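Local structure of Crh-like protein 5 (6IBU) at residues 61-66 and 180-185; 73-78 and 214-219; 99-104 and 140-145. The protein cuts chitin chains and transfers them to 1,6-beta-glucan or to other chitin chains, cross-linking polysaccharides in the fungal cell wall and at the septa. All blocks are in the same frame, centred on the assembly; numbering follows the deposited sequence.

How the interactions relate
Two facing sheets make the beta sandwich of this glycoside hydrolase family 16 domain, and the three contacts sample it in complementary ways. Interaction 1 joins neighbouring strands within the sheet that carries the probable catalytic glutamates and most of the known chitin-binding residues, interaction 2 joins neighbours within the other sheet, and interaction 3 spans the space between the two. Centres of interactions 1 and 2 lie about 11 Å apart, those of 2 and 3 about 9 Å, and those of 1 and 3 about 13 Å. Along the chain interactions 1 and 2 alternate, whereas interaction 3 is nested inside both loops. Distant parts of the sequence are thus interleaved to build one core beneath the substrate cleft.

Interaction 1. Residues 61-66 and 180-185; sequences TIDTDF and RLRLGS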
loop_
_atom_site.group_PDB
_atom_site.type_symbol
_atom_site.label_atom_id
_atom_site.label_comp_id
_atom_site.label_asym_id
_atom_site.label_seq_id
_atom_site.Cartn_x
_atom_site.Cartn_y
_atom_site.Cartn_z
ATOM N N THR A 61 10.243 5.442 -1.175
ATOM C CA THR A 61 8.765 5.422 -1.228
ATOM C C THR A 61 8.262 6.344 -2.331
ATOM O O THR A 61 8.868 7.390 -2.535
ATOM C CB THR A 61 8.159 5.878 0.102
ATOM O OG1 THR A 61 8.867 5.258 1.168
ATOM C CG2 THR A 61 6.704 5.507 0.222
ATOM N N ILE A 62 7.166 5.969 -2.983
ATOM C CA ILE A 62 6.392 6.887 -3.852
ATOM C C ILE A 62 4.936 6.839 -3.398
ATOM O O ILE A 62 4.466 5.758 -3.027
ATOM C CB ILE A 62 6.566 6.546 -5.345
ATOM C CG1 ILE A 62 6.071 5.145 -5.701
ATOM C CG2 ILE A 62 8.014 6.744 -5.775
ATOM C CD1 ILE A 62 5.989 4.924 -7.200
ATOM N N ASP A 63 4.291 8.005 -3.348
ATOM C CA ASP A 63 2.844 8.183 -3.081
ATOM C C ASP A 63 2.195 8.795 -4.322
ATOM O O ASP A 63 2.819 9.683 -4.935
ATOM C CB ASP A 63 2.604 9.181 -1.956
ATOM C CG ASP A 63 2.960 8.686 -0.579
ATOM O OD1 ASP A 63 3.089 7.464 -0.425
ATOM O OD2 ASP A 63 3.075 9.537 0.329
ATOM N N THR A 64 0.976 8.384 -4.656
ATOM C CA THR A 64 0.139 9.084 -5.656
ATOM C C THR A 64 -0.176 10.473 -5.101
ATOM O O THR A 64 -0.400 10.606 -3.899
ATOM C CB THR A 64 -1.124 8.294 -6.016
ATOM O OG1 THR A 64 -1.875 7.980 -4.844
ATOM C CG2 THR A 64 -0.812 7.024 -6.770
ATOM N N ASP A 65 -0.136 11.480 -5.958
ATOM C CA ASP A 65 -0.563 12.864 -5.623
ATOM C C ASP A 65 -2.055 12.840 -5.282
ATOM O O ASP A 65 -2.454 13.549 -4.366
ATOM C CB ASP A 65 -0.329 13.826 -6.789
ATOM C CG ASP A 65 1.117 14.186 -7.046
ATOM O OD1 ASP A 65 1.977 13.941 -6.155
ATOM O OD2 ASP A 65 1.378 14.694 -8.150
ATOM N N PHE A 66 -2.816 11.983 -5.953
ATOM C CA PHE A 66 -4.290 11.893 -5.866
ATOM C C PHE A 66 -4.708 10.795 -4.891
ATOM O O PHE A 66 -3.909 9.896 -4.561
ATOM C CB PHE A 66 -4.878 11.579 -7.242
ATOM C CG PHE A 66 -4.227 10.391 -7.902
ATOM C CD1 PHE A 66 -4.658 9.103 -7.636
ATOM C CD2 PHE A 66 -3.159 10.559 -8.771
ATOM C CE1 PHE A 66 -4.076 8.014 -8.260
ATOM C CE2 PHE A 66 -2.562 9.465 -9.383
ATOM C CZ PHE A 66 -3.029 8.195 -9.137
ATOM N N ARG A 180 -4.825 6.955 -0.880
ATOM C CA ARG A 180 -3.767 7.094 -1.890
ATOM C C ARG A 180 -2.955 5.802 -1.894
ATOM O O ARG A 180 -3.099 4.984 -0.986
ATOM C CB ARG A 180 -2.991 8.382 -1.640
ATOM C CG ARG A 180 -2.098 8.376 -0.419
ATOM C CD ARG A 180 -0.889 9.208 -0.741
ATOM N NE ARG A 180 -0.957 10.478 -0.048
ATOM C CZ ARG A 180 -0.611 11.665 -0.540
ATOM N NH1 ARG A 180 -0.135 11.801 -1.769
ATOM N NH2 ARG A 180 -0.747 12.729 0.228
ATOM N N LEU A 181 -2.217 5.574 -2.970
ATOM C CA LEU A 181 -1.380 4.370 -3.113
ATOM C C LEU A 181 0.054 4.746 -2.740
ATOM O O LEU A 181 0.569 5.722 -3.278
ATOM C CB LEU A 181 -1.538 3.883 -4.554
ATOM C CG LEU A 181 -0.691 2.690 -4.971
ATOM C CD1 LEU A 181 -0.999 1.456 -4.130
ATOM C CD2 LEU A 181 -0.919 2.420 -6.452
ATOM N N ARG A 182 0.656 4.011 -1.810
ATOM C CA ARG A 182 2.072 4.189 -1.400
ATOM C C ARG A 182 2.823 2.927 -1.825
ATOM O O ARG A 182 2.334 1.812 -1.569
ATOM C CB ARG A 182 2.181 4.452 0.105
ATOM C CG ARG A 182 1.026 5.294 0.646
ATOM C CD ARG A 182 1.233 6.034 1.963
ATOM N NE ARG A 182 2.590 6.557 2.080
ATOM C CZ ARG A 182 3.223 6.783 3.223
ATOM N NH1 ARG A 182 2.624 6.544 4.379
ATOM N NH2 ARG A 182 4.463 7.240 3.203
ATOM N N LEU A 183 3.944 3.066 -2.510
ATOM C CA LEU A 183 4.806 1.906 -2.828
ATOM C C LEU A 183 6.146 2.151 -2.159
ATOM O O LEU A 183 6.657 3.272 -2.257
ATOM C CB LEU A 183 4.967 1.788 -4.336
ATOM C CG LEU A 183 3.679 1.536 -5.098
ATOM C CD1 LEU A 183 3.901 1.723 -6.584
ATOM C CD2 LEU A 183 3.166 0.138 -4.791
ATOM N N GLY A 184 6.728 1.115 -1.571
ATOM C CA GLY A 184 8.052 1.284 -0.960
ATOM C C GLY A 184 8.641 0.009 -0.424
ATOM O O GLY A 184 7.921 -0.972 -0.198
ATOM N N SER A 185 9.939 0.069 -0.190
ATOM C CA SER A 185 10.720 -0.980 0.494
ATOM C C SER A 185 11.414 -0.311 1.664
ATOM O O SER A 185 11.628 0.887 1.600
ATOM C CB SER A 185 11.684 -1.644 -0.444
ATOM O OG SER A 185 12.641 -0.694 -0.911
HETATM O O HOH W 1 9.390 2.566 2.431
#
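Ile-62 and Leu-183 form an antiparallel hydrogen-bonded pair, with Ile-62 N to Leu-183 O and Leu-183 N to Ile-62 O both at 2.8 Å. Thr-64 N to Leu-181 O (3.0 Å) extends the ladder. A side chain then replaces the backbone: Thr-64 OG1, lying between its own N and carbonyl carbon (chi1 55°), accepts the N-H of Leu-181 at 3.1 Å and donates to Phe-66 O at 2.8 Å, tying Leu-181 and Phe-66 to one hydroxyl.

Both strands belong to the sheet that bears the substrate cleft in the GH16 jelly roll, and Arg-182 binds chitin. Its charge contact is with Asp-63, which runs alongside it and points the same way. Arg-182 NE reaches the syn side of Asp-63 OD1 at 2.7 Å; the oxygen lies near the guanidinium plane, but the donor is somewhat out of the carboxylate plane, the two planes being turned 75° apart. NH1 of Arg-182 has a second partner in Glu-92, so two acids steady the arginine. Asp-63 OD2 instead lies over a face of the Arg-180 guanidinium, where charge alone acts.

On the reverse face the contact is apolar: Ile-62 CG1 meets Leu-183 CB at 3.8 Å, and Leu-183 continues onto Val-216 of the opposing sheet.

Interaction 2. Residues 73-78 and 214-219; sequences AEVVMK and MYVKSV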
loop_
_atom_site.group_PDB
_atom_site.type_symbol
_atom_site.label_atom_id
_atom_site.label_comp_id
_atom_site.label_asym_id
_atom_site.label_seq_id
_atom_site.Cartn_x
_atom_site.Cartn_y
_atom_site.Cartn_z
ATOM N N ALA A 73 -6.901 -1.082 -7.042
ATOM C CA ALA A 73 -5.455 -0.810 -7.161
ATOM C C ALA A 73 -4.772 -2.119 -7.567
ATOM O O ALA A 73 -4.925 -3.128 -6.871
ATOM C CB ALA A 73 -4.937 -0.214 -5.873
ATOM N N GLU A 74 -4.090 -2.109 -8.702
ATOM C CA GLU A 74 -3.390 -3.288 -9.251
ATOM C C GLU A 74 -1.916 -2.911 -9.442
ATOM O O GLU A 74 -1.628 -1.921 -10.131
ATOM C CB GLU A 74 -4.105 -3.698 -10.531
ATOM C CG GLU A 74 -3.601 -4.988 -11.142
ATOM C CD GLU A 74 -4.592 -5.577 -12.132
ATOM O OE1 GLU A 74 -5.564 -6.220 -11.662
ATOM O OE2 GLU A 74 -4.406 -5.376 -13.373
ATOM N N VAL A 75 -1.004 -3.666 -8.839
ATOM C CA VAL A 75 0.441 -3.340 -8.884
ATOM C C VAL A 75 1.186 -4.568 -9.386
ATOM O O VAL A 75 0.971 -5.646 -8.857
ATOM C CB VAL A 75 0.956 -2.875 -7.518
ATOM C CG1 VAL A 75 2.421 -2.491 -7.600
ATOM C CG2 VAL A 75 0.123 -1.724 -6.979
ATOM N N VAL A 76 2.008 -4.417 -10.414
ATOM C CA VAL A 76 2.912 -5.518 -10.865
ATOM C C VAL A 76 4.274 -5.287 -10.156
ATOM O O VAL A 76 4.799 -4.205 -10.398
ATOM C CB VAL A 76 2.969 -5.539 -12.405
ATOM C CG1 VAL A 76 3.971 -6.547 -12.940
ATOM C CG2 VAL A 76 1.590 -5.801 -12.994
ATOM N N MET A 77 4.754 -6.176 -9.221
ATOM C CA MET A 77 5.892 -6.043 -8.260
ATOM C C MET A 77 6.612 -7.389 -8.186
ATOM O O MET A 77 6.056 -8.505 -8.487
ATOM C CB MET A 77 5.467 -5.614 -6.840
ATOM C CG MET A 77 6.556 -5.783 -5.802
ATOM S SD MET A 77 6.014 -5.195 -4.275
ATOM C CE MET A 77 4.894 -6.495 -3.769
ATOM N N LYS A 78 7.887 -7.173 -8.149
ATOM C CA LYS A 78 8.845 -8.194 -7.756
ATOM C C LYS A 78 9.445 -7.699 -6.460
ATOM O O LYS A 78 9.967 -6.615 -6.437
ATOM C CB LYS A 78 9.872 -8.417 -8.862
ATOM C CG LYS A 78 10.784 -9.580 -8.516
ATOM C CD LYS A 78 11.657 -10.023 -9.642
ATOM C CE LYS A 78 12.774 -9.011 -9.831
ATOM N NZ LYS A 78 14.081 -9.646 -10.131
ATOM N N MET A 214 13.250 -3.900 -4.561
ATOM C CA MET A 214 11.861 -4.211 -4.990
ATOM C C MET A 214 11.641 -3.494 -6.328
ATOM O O MET A 214 12.135 -2.377 -6.493
ATOM C CB MET A 214 10.881 -3.741 -3.905
ATOM C CG MET A 214 9.515 -3.268 -4.399
ATOM S SD MET A 214 8.581 -2.489 -3.022
ATOM C CE MET A 214 7.182 -1.848 -3.926
ATOM N N TYR A 215 10.971 -4.134 -7.268
ATOM C CA TYR A 215 10.654 -3.523 -8.586
ATOM C C TYR A 215 9.147 -3.443 -8.772
ATOM O O TYR A 215 8.448 -4.444 -8.595
ATOM C CB TYR A 215 11.265 -4.331 -9.728
ATOM C CG TYR A 215 12.767 -4.396 -9.687
ATOM C CD1 TYR A 215 13.410 -5.386 -8.961
ATOM C CD2 TYR A 215 13.547 -3.503 -10.419
ATOM C CE1 TYR A 215 14.792 -5.476 -8.937
ATOM C CE2 TYR A 215 14.934 -3.583 -10.410
ATOM C CZ TYR A 215 15.551 -4.577 -9.664
ATOM O OH TYR A 215 16.906 -4.678 -9.607
ATOM N N VAL A 216 8.673 -2.277 -9.169
ATOM C CA VAL A 216 7.255 -2.089 -9.588
ATOM C C VAL A 216 7.254 -1.732 -11.072
ATOM O O VAL A 216 7.742 -0.671 -11.418
ATOM C CB VAL A 216 6.560 -1.027 -8.715
ATOM C CG1 VAL A 216 5.194 -0.671 -9.294
ATOM C CG2 VAL A 216 6.455 -1.498 -7.265
ATOM N N LYS A 217 6.754 -2.593 -11.939
ATOM C CA LYS A 217 6.818 -2.242 -13.375
ATOM C C LYS A 217 5.542 -1.525 -13.801
ATOM O O LYS A 217 5.662 -0.688 -14.698
ATOM C CB LYS A 217 7.311 -3.356 -14.301
ATOM C CG LYS A 217 6.656 -4.709 -14.263
ATOM C CD LYS A 217 7.598 -5.742 -14.891
ATOM C CE LYS A 217 6.935 -6.616 -15.948
ATOM N NZ LYS A 217 7.920 -7.136 -16.929
ATOM N N SER A 218 4.398 -1.730 -13.160
ATOM C CA SER A 218 3.165 -1.015 -13.569
ATOM C C SER A 218 2.177 -0.840 -12.417
ATOM O O SER A 218 2.213 -1.620 -11.439
ATOM C CB SER A 218 2.514 -1.662 -14.776
ATOM O OG SER A 218 1.837 -2.855 -14.436
ATOM N N VAL A 219 1.343 0.190 -12.560
ATOM C CA VAL A 219 0.229 0.502 -11.630
ATOM C C VAL A 219 -1.035 0.780 -12.438
ATOM O O VAL A 219 -0.974 1.571 -13.371
ATOM C CB VAL A 219 0.601 1.669 -10.715
ATOM C CG1 VAL A 219 -0.615 2.247 -10.010
ATOM C CG2 VAL A 219 1.649 1.224 -9.718
#
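Val-76 is the knob on the outer face of this strand pair, and two residues of the partner strand receive it. Its CG1 crosses the aliphatic stem of Lys-217, 3.5 Å from CG, while its CG2 presses on Ser-218 OG at 3.3 Å. The double reception follows from a beta bulge: the register slips by one between Val-76 and Met-77, leaving Lys-217 as the extra residue, its backbone kinked with psi at -26°. Val-76 N still bonds to Ser-218 O, but Val-76 O takes the N-H of Lys-217 at 3.0 Å along a bent path of 141°. Past the bulge regular pairing resumes, and Lys-78 and Tyr-215 exchange two backbone bonds. Their side chains run alongside one another in the same direction, with Lys-78 CE 3.8 Å from Tyr-215 CD1.

The inner face is filled by hydrocarbon and sulfur. Val-75 spreads its two branches between two other valines, CG1 reaching Val-216 CG1 at 3.7 Å and CG2 lying more loosely near Val-219 CG2. Farther along, Met-77 runs extended as far as its sulfur and Met-214 is extended to its methyl, so Met-77 SD lies 3.6 Å from Met-214 CE; the bend at chi3 turns only the Met-77 methyl aside.

In the sandwich, strand 140-146 flanks 71-78 on its other edge, and Phe-139, just ahead of it, makes a cation-pi contact with Lys-217. The inner valines and methionines settle on the facing sheet: Val-75 and Met-77 touch Ile-89 of strand 85-93, while Val-219 meets Leu-181 and Leu-183 of strand 179-187.

Interaction 3. Residues 99-104 and 140-145; sequences VDWEVL and HTYTID
Tyr-142 O and Trp-101 NE1 are joined by one water, which donates to the carbonyl at 2.8 Å and accepts the indole N-H at 3.0 Å. This bridge satisfies the buried indole nitrogen where the two sheets otherwise meet through apolar groups, their segments' axes 8.8 Å apart.

The indole is the large projection of the contact. With CG anti to its carbonyl carbon (chi1 -59°), it reaches across to strand 140-146 and is gripped from several directions. Tyr-142 CB stands over the five-membered ring, 3.7 Å from its centroid and only 17° off the normal, a CH-pi contact. The tyrosine ring then turns its edge to the same indole: the pair is T-shaped, with planes 67° apart and the six-membered centroids separated by 5.1 Å. At the indole's rim, near its plane, CZ2 comes 3.4 Å from Thr-143 O. Ile-144 slides past in the opposite direction and closes the pyrrole end, its CG1 3.4 Å from Trp-101 NE1. Ile-144 CD1 also packs tightly on Val-99 CG1, at 3.5 Å.

This is the buried side of the EXDXE signature of GH16 enzymes. Val-99 and Trp-101 alternate with Glu-98, the probable nucleophile, Asp-100, and Glu-102, which binds chitin and is probably the proton donor. The intervening hydrophobic residues thus fasten the catalytic strand to the sheet behind it.

Strand 98-105 is flanked by 85-93 and 110-116, and Ile-89 and Val-111 from these neighbours also touch Tyr-142. Trp-153, from the strand beyond 140-146, meets Trp-101 edge-to-face, and Met-77 of strand 71-78 packs against Tyr-142.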
loop_
_atom_site.group_PDB
_atom_site.type_symbol
_atom_site.label_atom_id
_atom_site.label_comp_id
_atom_site.label_asym_id
_atom_site.label_seq_id
_atom_site.Cartn_x
_atom_site.Cartn_y
_atom_site.Cartn_z
ATOM N N VAL A 99 -5.312 -0.540 3.625
ATOM C CA VAL A 99 -5.264 -1.897 3.032
ATOM C C VAL A 99 -3.855 -2.053 2.475
ATOM O O VAL A 99 -3.383 -1.121 1.795
ATOM C CB VAL A 99 -6.329 -2.057 1.936
ATOM C CG1 VAL A 99 -6.208 -3.400 1.254
ATOM C CG2 VAL A 99 -7.725 -1.849 2.494
ATOM N N ASP A 100 -3.208 -3.182 2.724
ATOM C CA ASP A 100 -1.825 -3.331 2.245
ATOM C C ASP A 100 -1.476 -4.782 1.931
ATOM O O ASP A 100 -2.197 -5.729 2.358
ATOM C CB ASP A 100 -0.827 -2.687 3.202
ATOM C CG ASP A 100 -0.658 -3.408 4.510
ATOM O OD1 ASP A 100 -0.065 -4.491 4.500
ATOM O OD2 ASP A 100 -1.081 -2.850 5.561
ATOM N N TRP A 101 -0.410 -4.885 1.139
ATOM C CA TRP A 101 0.400 -6.096 0.893
ATOM C C TRP A 101 1.759 -5.873 1.550
ATOM O O TRP A 101 2.261 -4.754 1.468
ATOM C CB TRP A 101 0.564 -6.324 -0.612
ATOM C CG TRP A 101 -0.663 -6.495 -1.453
ATOM C CD1 TRP A 101 -1.287 -5.553 -2.209
ATOM C CD2 TRP A 101 -1.324 -7.735 -1.755
ATOM N NE1 TRP A 101 -2.323 -6.098 -2.913
ATOM C CE2 TRP A 101 -2.363 -7.447 -2.668
ATOM C CE3 TRP A 101 -1.166 -9.049 -1.316
ATOM C CZ2 TRP A 101 -3.222 -8.438 -3.155
ATOM C CZ3 TRP A 101 -2.007 -10.026 -1.795
ATOM C CH2 TRP A 101 -3.011 -9.724 -2.713
ATOM N N GLU A 102 2.317 -6.877 2.220
ATOM C CA GLU A 102 3.720 -6.827 2.706
ATOM C C GLU A 102 4.431 -8.091 2.235
ATOM O O GLU A 102 3.958 -9.164 2.549
ATOM C CB GLU A 102 3.788 -6.735 4.228
ATOM C CG GLU A 102 2.966 -5.606 4.824
ATOM C CD GLU A 102 3.488 -4.218 4.489
ATOM O OE1 GLU A 102 4.710 -4.022 4.470
ATOM O OE2 GLU A 102 2.669 -3.337 4.214
ATOM N N VAL A 103 5.531 -7.974 1.504
ATOM C CA VAL A 103 6.433 -9.130 1.268
ATOM C C VAL A 103 7.658 -8.984 2.181
ATOM O O VAL A 103 8.135 -7.871 2.388
ATOM C CB VAL A 103 6.817 -9.261 -0.219
ATOM C CG1 VAL A 103 7.763 -10.420 -0.438
ATOM C CG2 VAL A 103 5.592 -9.426 -1.098
ATOM N N LEU A 104 8.135 -10.096 2.729
ATOM C CA LEU A 104 9.370 -10.133 3.551
ATOM C C LEU A 104 10.434 -10.812 2.703
ATOM O O LEU A 104 10.108 -11.845 2.094
ATOM C CB LEU A 104 9.082 -10.889 4.842
ATOM C CG LEU A 104 7.912 -10.322 5.646
ATOM C CD1 LEU A 104 7.653 -11.197 6.847
ATOM C CD2 LEU A 104 8.158 -8.873 6.082
ATOM N N HIS A 140 4.564 -10.486 -9.843
ATOM C CA HIS A 140 3.163 -10.918 -9.657
ATOM C C HIS A 140 2.301 -9.677 -9.776
ATOM O O HIS A 140 2.808 -8.582 -9.574
ATOM C CB HIS A 140 2.961 -11.589 -8.294
ATOM C CG HIS A 140 3.610 -12.923 -8.193
ATOM N ND1 HIS A 140 3.094 -14.027 -8.826
ATOM C CD2 HIS A 140 4.733 -13.322 -7.559
ATOM C CE1 HIS A 140 3.878 -15.060 -8.579
ATOM N NE2 HIS A 140 4.893 -14.650 -7.814
ATOM N N THR A 141 1.024 -9.868 -10.051
ATOM C CA THR A 141 0.044 -8.774 -10.081
ATOM C C THR A 141 -0.690 -8.793 -8.749
ATOM O O THR A 141 -1.433 -9.728 -8.503
ATOM C CB THR A 141 -0.899 -8.914 -11.269
ATOM O OG1 THR A 141 -0.078 -8.977 -12.424
ATOM C CG2 THR A 141 -1.851 -7.751 -11.362
ATOM N N TYR A 142 -0.497 -7.761 -7.944
ATOM C CA TYR A 142 -1.174 -7.622 -6.637
ATOM C C TYR A 142 -2.357 -6.675 -6.830
ATOM O O TYR A 142 -2.167 -5.508 -7.178
ATOM C CB TYR A 142 -0.178 -7.146 -5.601
ATOM C CG TYR A 142 0.959 -8.099 -5.357
ATOM C CD1 TYR A 142 0.879 -9.075 -4.375
ATOM C CD2 TYR A 142 2.130 -8.007 -6.100
ATOM C CE1 TYR A 142 1.935 -9.944 -4.147
ATOM C CE2 TYR A 142 3.201 -8.846 -5.859
ATOM C CZ TYR A 142 3.112 -9.814 -4.878
ATOM O OH TYR A 142 4.167 -10.657 -4.660
ATOM N N THR A 143 -3.556 -7.191 -6.621
ATOM C CA THR A 143 -4.809 -6.469 -6.921
ATOM C C THR A 143 -5.642 -6.332 -5.646
ATOM O O THR A 143 -5.866 -7.329 -4.977
ATOM C CB THR A 143 -5.603 -7.207 -7.998
ATOM O OG1 THR A 143 -4.705 -7.459 -9.077
ATOM C CG2 THR A 143 -6.819 -6.427 -8.447
ATOM N N ILE A 144 -6.098 -5.121 -5.366
ATOM C CA ILE A 144 -7.051 -4.824 -4.264
ATOM C C ILE A 144 -8.318 -4.276 -4.894
ATOM O O ILE A 144 -8.221 -3.248 -5.494
ATOM C CB ILE A 144 -6.447 -3.831 -3.268
ATOM C CG1 ILE A 144 -5.211 -4.406 -2.578
ATOM C CG2 ILE A 144 -7.507 -3.393 -2.265
ATOM C CD1 ILE A 144 -4.441 -3.410 -1.756
ATOM N N ASP A 145 -9.422 -5.001 -4.799
ATOM C CA ASP A 145 -10.769 -4.540 -5.204
ATOM C C ASP A 145 -11.447 -3.985 -3.958
ATOM O O ASP A 145 -11.500 -4.663 -2.949
ATOM C CB ASP A 145 -11.566 -5.645 -5.889
ATOM C CG ASP A 145 -11.185 -5.772 -7.367
ATOM O OD1 ASP A 145 -11.688 -4.941 -8.208
ATOM O OD2 ASP A 145 -10.346 -6.671 -7.679
HETATM O O HOH W 2 -2.734 -3.960 -4.928
#